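Local coordinates for protein PrimPol AEP domain (PP-N190) (Cyanophage S-2L, PDB 6ZP9) that probably synthesises primers and DNA as the catalytic domain of a phage primase-polymerase, in a phage whose DNA carries 2-aminoadenine in place of adenine, at residues T33-I38 / G55-D60; C107-P112 / A143-L148; H125-H130 / A149-T154. All coordinates share one frame; numbering follows the deposited sequence.

How the contacts relate
From the N terminus, contact 1 comes first: it closes the loop that runs from strand 34-38 through strand 49-52 to helix 55-64, tying that helix to the first four-stranded sheet. It is complete before contact 2 opens. The segments of contacts 2 and 3 then alternate along the chain, so the two cross. Contact 2 fastens the loop 107-112 to the last turns of helix 135-149, and contact 3 joins strand 123-129 of the second sheet to the loop that follows the same helix. These two touch, with centres 7 Å apart; contact 1 lies on the opposite side of the chain's centre, its nearest atoms about 10 Å from contact 3.

Contact 1 of 3, residues T33-I38 / G55-D60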
# COMPACT_ATOMS: atom_id res chain seq x y z
N THR A 33 -11.45 2.77 7.15
CA THR A 33 -10.59 2.47 6.01
C THR A 33 -11.34 2.73 4.70
O THR A 33 -12.51 2.34 4.55
CB THR A 33 -10.09 1.03 6.08
OG1 THR A 33 -9.22 0.89 7.21
CG2 THR A 33 -9.33 0.64 4.81
N ARG A 34 -10.67 3.39 3.76
CA ARG A 34 -11.26 3.75 2.48
C ARG A 34 -10.84 2.76 1.41
O ARG A 34 -9.65 2.47 1.25
CB ARG A 34 -10.85 5.18 2.09
CG ARG A 34 -11.30 6.23 3.08
CD ARG A 34 -12.82 6.26 3.18
NE ARG A 34 -13.43 6.67 1.92
CZ ARG A 34 -14.74 6.78 1.73
NH1 ARG A 34 -15.57 6.50 2.73
NH2 ARG A 34 -15.21 7.16 0.56
N TYR A 35 -11.82 2.25 0.68
CA TYR A 35 -11.63 1.32 -0.42
C TYR A 35 -11.74 2.06 -1.74
O TYR A 35 -12.57 2.95 -1.90
CB TYR A 35 -12.69 0.22 -0.34
CG TYR A 35 -12.65 -0.85 -1.41
CD1 TYR A 35 -11.55 -1.69 -1.55
CD2 TYR A 35 -13.75 -1.06 -2.25
CE1 TYR A 35 -11.52 -2.69 -2.51
CE2 TYR A 35 -13.73 -2.06 -3.22
CZ TYR A 35 -12.62 -2.88 -3.34
OH TYR A 35 -12.59 -3.88 -4.29
N ARG A 36 -10.87 1.70 -2.69
CA ARG A 36 -10.98 2.21 -4.06
C ARG A 36 -10.95 1.03 -5.00
O ARG A 36 -10.01 0.23 -4.97
CB ARG A 36 -9.85 3.20 -4.39
CG ARG A 36 -10.13 4.00 -5.67
CD ARG A 36 -9.21 5.21 -5.87
NE ARG A 36 -8.99 5.50 -7.28
CZ ARG A 36 -9.53 6.52 -7.96
NH1 ARG A 36 -9.26 6.66 -9.25
NH2 ARG A 36 -10.33 7.38 -7.35
N ALA A 37 -11.99 0.89 -5.81
CA ALA A 37 -12.04 -0.14 -6.84
C ALA A 37 -11.75 0.54 -8.18
O ALA A 37 -12.43 1.50 -8.55
CB ALA A 37 -13.40 -0.84 -6.85
N ILE A 38 -10.72 0.07 -8.88
CA ILE A 38 -10.28 0.68 -10.13
C ILE A 38 -10.42 -0.34 -11.25
O ILE A 38 -9.98 -1.48 -11.11
CB ILE A 38 -8.83 1.19 -10.04
CG1 ILE A 38 -8.66 2.09 -8.81
CG2 ILE A 38 -8.45 1.93 -11.32
CD1 ILE A 38 -7.28 2.67 -8.68
N GLY A 55 -16.99 -6.07 3.44
CA GLY A 55 -16.91 -7.33 2.72
C GLY A 55 -17.88 -7.39 1.56
O GLY A 55 -17.54 -7.89 0.49
N ALA A 56 -19.09 -6.87 1.75
CA ALA A 56 -20.09 -6.92 0.68
C ALA A 56 -19.66 -6.07 -0.51
O ALA A 56 -19.90 -6.44 -1.67
CB ALA A 56 -21.45 -6.46 1.21
N THR A 57 -19.01 -4.94 -0.24
CA THR A 57 -18.59 -4.07 -1.34
C THR A 57 -17.40 -4.66 -2.08
O THR A 57 -17.37 -4.64 -3.32
CB THR A 57 -18.26 -2.68 -0.80
OG1 THR A 57 -19.42 -2.14 -0.17
CG2 THR A 57 -17.83 -1.77 -1.92
N VAL A 58 -16.43 -5.20 -1.36
CA VAL A 58 -15.32 -5.88 -2.04
C VAL A 58 -15.84 -7.07 -2.84
O VAL A 58 -15.43 -7.28 -3.99
CB VAL A 58 -14.23 -6.30 -1.03
CG1 VAL A 58 -13.12 -7.04 -1.75
CG2 VAL A 58 -13.69 -5.08 -0.32
N GLN A 59 -16.75 -7.85 -2.25
CA GLN A 59 -17.34 -8.96 -2.98
C GLN A 59 -17.92 -8.51 -4.32
O GLN A 59 -17.68 -9.13 -5.36
CB GLN A 59 -18.43 -9.63 -2.13
CG GLN A 59 -19.13 -10.77 -2.83
CD GLN A 59 -18.25 -12.00 -2.96
OE1 GLN A 59 -17.26 -12.15 -2.25
NE2 GLN A 59 -18.61 -12.88 -3.88
N ASP A 60 -18.66 -7.39 -4.31
CA ASP A 60 -19.29 -6.87 -5.51
C ASP A 60 -18.27 -6.34 -6.51
O ASP A 60 -18.38 -6.58 -7.72
CB ASP A 60 -20.28 -5.76 -5.13
CG ASP A 60 -21.23 -5.41 -6.25
OD1 ASP A 60 -21.44 -6.26 -7.14
OD2 ASP A 60 -21.78 -4.29 -6.25
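Tyr35 lays one face of its ring against Val58, and the tight part of this contact comes down to a single methyl group. Val58 CG2 sits 4.0 Å from the centroid of the Tyr35 ring and only 15° off the ring normal, a CH-pi contact, and its closest ring atoms are CE1 and CZ, with Val58 CG2 to Tyr35 CZ at 3.9 Å. The tyrosine side chain leaves strand 34-38 toward the helix, and with CG anti to the backbone N (chi1 180°) the ring comes to lie under Val58. On the opposite face, the backbone N of Ala37 lies 4.3 Å above the plane of the Tyr35 ring, toward its rim. Strand 34-38 runs between 49-52 and 67-71, two mutually parallel strands joined through helix 55-64, so the tyrosine belongs to the strand inserted into a split beta-alpha-beta unit, and the valine to the helix covering one face of the sheet. Beyond the ring, the phenol OH is hydrogen-bonded to Ser68 on strand 67-71, which tethers the far end of the side chain. The packing is slacker toward Thr57, whose side chain is partly exposed. Its CG2 approaches Tyr35 CD2 obliquely at 4.2 Å, the two side chains sliding past each other in opposite directions, while Thr57 OG1 is hydrogen-bonded to Thr54 just before the helix.

Contact 2 of 3, residues C107-P112 / A143-L148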
# COMPACT_ATOMS: atom_id res chain seq x y z
N CYS A 107 20.19 -0.67 -1.12
CA CYS A 107 19.91 0.76 -1.02
C CYS A 107 20.32 1.37 0.31
O CYS A 107 20.30 2.61 0.43
CB CYS A 107 18.42 1.03 -1.20
SG CYS A 107 17.81 0.60 -2.78
N GLY A 108 20.61 0.56 1.31
CA GLY A 108 20.81 1.09 2.64
C GLY A 108 19.54 1.31 3.43
O GLY A 108 19.57 2.01 4.45
N LEU A 109 18.43 0.76 2.98
CA LEU A 109 17.19 0.85 3.74
C LEU A 109 17.17 -0.19 4.85
O LEU A 109 17.82 -1.24 4.74
CB LEU A 109 16.00 0.63 2.81
CG LEU A 109 15.76 1.76 1.82
CD1 LEU A 109 14.77 1.32 0.76
CD2 LEU A 109 15.26 2.97 2.58
N PRO A 110 16.43 0.06 5.92
CA PRO A 110 16.18 -0.99 6.91
C PRO A 110 15.17 -1.99 6.36
O PRO A 110 14.48 -1.73 5.37
CB PRO A 110 15.63 -0.23 8.12
CG PRO A 110 14.97 0.96 7.52
CD PRO A 110 15.76 1.33 6.29
N ARG A 111 15.10 -3.14 7.01
CA ARG A 111 14.22 -4.20 6.54
C ARG A 111 12.76 -3.75 6.60
O ARG A 111 12.35 -3.18 7.62
CB ARG A 111 14.41 -5.47 7.38
CG ARG A 111 13.54 -6.63 6.94
CD ARG A 111 13.83 -7.86 7.77
NE ARG A 111 15.24 -8.24 7.70
CZ ARG A 111 15.78 -8.98 6.73
NH1 ARG A 111 15.03 -9.44 5.73
NH2 ARG A 111 17.08 -9.26 6.77
N PRO A 112 11.98 -3.95 5.55
CA PRO A 112 10.57 -3.54 5.60
C PRO A 112 9.82 -4.25 6.73
O PRO A 112 10.14 -5.38 7.10
CB PRO A 112 10.03 -3.94 4.22
CG PRO A 112 11.25 -3.96 3.34
CD PRO A 112 12.36 -4.47 4.22
N ALA A 143 9.15 11.14 0.48
CA ALA A 143 9.95 11.66 -0.61
C ALA A 143 11.39 11.19 -0.51
O ALA A 143 12.01 10.81 -1.52
CB ALA A 143 9.89 13.19 -0.63
N ARG A 144 11.95 11.19 0.70
CA ARG A 144 13.31 10.71 0.88
C ARG A 144 13.43 9.22 0.57
O ARG A 144 14.43 8.77 0.01
CB ARG A 144 13.79 11.00 2.29
CG ARG A 144 13.92 12.48 2.57
CD ARG A 144 14.65 12.69 3.88
NE ARG A 144 14.66 14.08 4.30
CZ ARG A 144 15.48 14.57 5.23
NH1 ARG A 144 16.35 13.77 5.83
NH2 ARG A 144 15.42 15.86 5.56
N LEU A 145 12.41 8.44 0.96
CA LEU A 145 12.42 7.02 0.66
C LEU A 145 12.43 6.79 -0.85
O LEU A 145 13.20 5.97 -1.37
CB LEU A 145 11.20 6.35 1.30
CG LEU A 145 10.94 4.90 0.89
CD1 LEU A 145 11.99 3.97 1.48
CD2 LEU A 145 9.53 4.45 1.30
N ILE A 146 11.58 7.52 -1.58
CA ILE A 146 11.53 7.39 -3.03
C ILE A 146 12.88 7.71 -3.65
O ILE A 146 13.36 7.00 -4.54
CB ILE A 146 10.42 8.29 -3.61
CG1 ILE A 146 9.04 7.76 -3.20
CG2 ILE A 146 10.56 8.42 -5.13
CD1 ILE A 146 7.90 8.74 -3.41
N ALA A 147 13.53 8.79 -3.17
CA ALA A 147 14.80 9.23 -3.74
C ALA A 147 15.90 8.20 -3.51
O ALA A 147 16.67 7.87 -4.42
CB ALA A 147 15.20 10.57 -3.14
N LEU A 148 15.98 7.67 -2.28
CA LEU A 148 17.08 6.79 -1.92
C LEU A 148 16.97 5.44 -2.62
O LEU A 148 17.98 4.87 -3.05
CB LEU A 148 17.11 6.60 -0.40
CG LEU A 148 18.05 5.50 0.10
CD1 LEU A 148 19.48 5.83 -0.26
CD2 LEU A 148 17.90 5.27 1.60
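Leu109 fits between Leu145 and Leu148, two leucines three residues apart on helix 135-149, and apolar packing among these three side chains is the first kind of interaction. One methyl does the central work: Leu109 CD2 lies 3.6 Å from Leu145 CD1, and the same Leu109 CD2 is also 3.6 Å from Leu148 CD2. The two encounters differ in direction. Leu145 crosses Leu109 at about a right angle and also brings its CD1 to 3.9 Å from Leu109 CD1, whereas Leu148 slides past in the opposite sense. Both helix leucines have CG anti to the backbone N (chi1 171° for Leu145 and 169° for Leu148), an extension that carries their methyls across to the loop.

A second kind of contact sets a backbone carbonyl against hydrocarbon. Cys107 O comes within 3.4 Å of Leu148 CD1, a van der Waals approach, and it also lies beside CG and CD2, so this leucine is covered from both the carbonyl and Leu109. Gly108, with its positive phi, turns the chain between these two loop residues.

The surroundings show how the loop is held. Pro110 O accepts a hydrogen bond from Trp127 NE1 on strand 123-129, and the Trp127 side chain also touches Leu109 and Leu145. Leu195, past helix 188-194, packs on Leu109 as well. The loop between helix 97-102 and strand 114-117 is thus wedged between the end of helix 135-149, the second sheet and the C-terminal tail.

Contact 3 of 3, residues H125-H130 / A149-T154; sequences HYWVFH and AGFDTT
Phe151 brings CZ and the neighbouring ring carbons up to two aromatic side chains of strand 123-129, His125 and Trp127, and meets each at a different inclination. Toward His125 the planes are nearly parallel, at 14°, but slid so far apart that the rings barely overlap, with centroids 5.7 Å apart. The touch itself is oblique: Phe151 CZ lies 3.9 Å from His125 CD2, with Phe151 CE1 close to the same carbon. Toward Trp127 the approach is edge to edge. The indole and the phenyl come from opposite directions, and Trp127 CH2 stands 4.2 Å from Phe151 CZ, near the plane of both rings. As alternate residues of one strand, His125 and Trp127 put their side chains on the same face of the sheet; in both, CG is anti to the carbonyl carbon.

The phenylalanine is further confined from within its own segment. Ala149 CB sits 3.5 Å above the plane of the Phe151 ring, over its centre. Between the two, Gly150 takes up positive phi as helix 135-149 ends and turns the chain toward Phe151. Farther on, Asp152 OD1 accepts from Thr154 N at 2.9 Å, an Asx turn, with the donor on the anti side and 35° out of the carboxylate plane.

Trp92 bridges the aromatic pair, meeting Phe151 edge-to-face and His125 at a steep inclination, while His125 ND1 is hydrogen-bonded to Gln115 on the adjacent strand 114-117. Leu145 of helix 135-149 also packs on Phe151. The result is a buried aromatic cluster where the loop leaving helix 135-149 meets one face of the antiparallel sheet, in what is probably the RRM-like half of an archaeo-eukaryotic primase (AEP) domain.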
# COMPACT_ATOMS: atom_id res chain seq x y z
N HIS A 125 6.68 -2.51 -0.68
CA HIS A 125 7.45 -2.52 0.56
C HIS A 125 6.84 -1.52 1.53
O HIS A 125 6.56 -0.38 1.14
CB HIS A 125 8.91 -2.16 0.31
CG HIS A 125 9.50 -2.85 -0.88
ND1 HIS A 125 10.20 -4.03 -0.77
CD2 HIS A 125 9.50 -2.53 -2.19
CE1 HIS A 125 10.59 -4.41 -1.98
NE2 HIS A 125 10.18 -3.52 -2.85
N TYR A 126 6.64 -1.93 2.77
CA TYR A 126 6.08 -1.07 3.81
C TYR A 126 6.98 -0.99 5.04
O TYR A 126 7.51 -2.00 5.50
CB TYR A 126 4.73 -1.58 4.26
CG TYR A 126 3.58 -1.46 3.29
CD1 TYR A 126 3.39 -2.41 2.29
CD2 TYR A 126 2.66 -0.43 3.41
CE1 TYR A 126 2.32 -2.32 1.43
CE2 TYR A 126 1.60 -0.33 2.55
CZ TYR A 126 1.42 -1.28 1.58
OH TYR A 126 0.34 -1.19 0.73
N TRP A 127 7.11 0.21 5.59
CA TRP A 127 7.77 0.43 6.87
C TRP A 127 6.76 1.10 7.79
O TRP A 127 6.36 2.25 7.55
CB TRP A 127 9.03 1.29 6.69
CG TRP A 127 10.16 0.65 5.91
CD1 TRP A 127 11.28 0.05 6.42
CD2 TRP A 127 10.28 0.57 4.49
NE1 TRP A 127 12.09 -0.40 5.40
CE2 TRP A 127 11.50 -0.09 4.20
CE3 TRP A 127 9.48 1.00 3.42
CZ2 TRP A 127 11.93 -0.34 2.90
CZ3 TRP A 127 9.91 0.74 2.12
CH2 TRP A 127 11.13 0.08 1.87
N VAL A 128 6.33 0.39 8.84
CA VAL A 128 5.25 0.83 9.70
C VAL A 128 5.83 1.49 10.95
O VAL A 128 6.78 0.97 11.55
CB VAL A 128 4.34 -0.35 10.09
CG1 VAL A 128 3.20 0.13 10.97
CG2 VAL A 128 3.81 -1.02 8.82
N PHE A 129 5.25 2.63 11.34
CA PHE A 129 5.72 3.35 12.51
C PHE A 129 4.92 2.96 13.76
O PHE A 129 3.81 2.43 13.67
CB PHE A 129 5.62 4.86 12.28
CG PHE A 129 6.43 5.34 11.12
CD1 PHE A 129 7.81 5.43 11.22
CD2 PHE A 129 5.81 5.69 9.93
CE1 PHE A 129 8.57 5.87 10.14
CE2 PHE A 129 6.56 6.13 8.85
CZ PHE A 129 7.94 6.22 8.96
N HIS A 130 5.50 3.23 14.93
CA HIS A 130 4.83 2.91 16.18
C HIS A 130 3.64 3.83 16.46
O HIS A 130 2.72 3.43 17.19
CB HIS A 130 5.84 2.95 17.35
CG HIS A 130 6.53 4.27 17.54
ND1 HIS A 130 5.86 5.41 17.94
CD2 HIS A 130 7.83 4.62 17.41
CE1 HIS A 130 6.72 6.41 18.03
NE2 HIS A 130 7.92 5.96 17.73
N ALA A 149 15.75 4.91 -2.74
CA ALA A 149 15.56 3.62 -3.37
C ALA A 149 15.45 3.72 -4.89
O ALA A 149 15.67 2.71 -5.58
CB ALA A 149 14.31 2.93 -2.81
N GLY A 150 15.14 4.89 -5.42
CA GLY A 150 14.74 4.98 -6.82
C GLY A 150 13.39 4.33 -7.08
O GLY A 150 13.20 3.70 -8.14
N PHE A 151 12.45 4.46 -6.15
CA PHE A 151 11.11 3.96 -6.34
C PHE A 151 10.37 4.77 -7.42
O PHE A 151 10.78 5.86 -7.82
CB PHE A 151 10.33 4.02 -5.03
CG PHE A 151 10.67 2.94 -4.05
CD1 PHE A 151 11.10 1.69 -4.49
CD2 PHE A 151 10.54 3.16 -2.69
CE1 PHE A 151 11.40 0.68 -3.59
CE2 PHE A 151 10.85 2.15 -1.77
CZ PHE A 151 11.27 0.91 -2.22
N ASP A 152 9.25 4.21 -7.86
CA ASP A 152 8.23 4.93 -8.62
C ASP A 152 7.82 6.21 -7.88
O ASP A 152 7.29 6.16 -6.77
CB ASP A 152 7.04 3.99 -8.80
CG ASP A 152 5.90 4.59 -9.60
OD1 ASP A 152 5.85 5.83 -9.80
OD2 ASP A 152 5.03 3.80 -10.00
N THR A 153 8.07 7.37 -8.51
CA THR A 153 7.85 8.66 -7.85
C THR A 153 6.39 9.09 -7.82
O THR A 153 6.07 10.12 -7.21
CB THR A 153 8.67 9.77 -8.53
OG1 THR A 153 8.12 10.04 -9.82
CG2 THR A 153 10.11 9.34 -8.69
N THR A 154 5.49 8.32 -8.45
CA THR A 154 4.07 8.63 -8.43
C THR A 154 3.48 8.53 -7.02
O THR A 154 2.61 9.32 -6.65
CB THR A 154 3.32 7.68 -9.36
OG1 THR A 154 3.63 8.00 -10.72
CG2 THR A 154 1.82 7.76 -9.15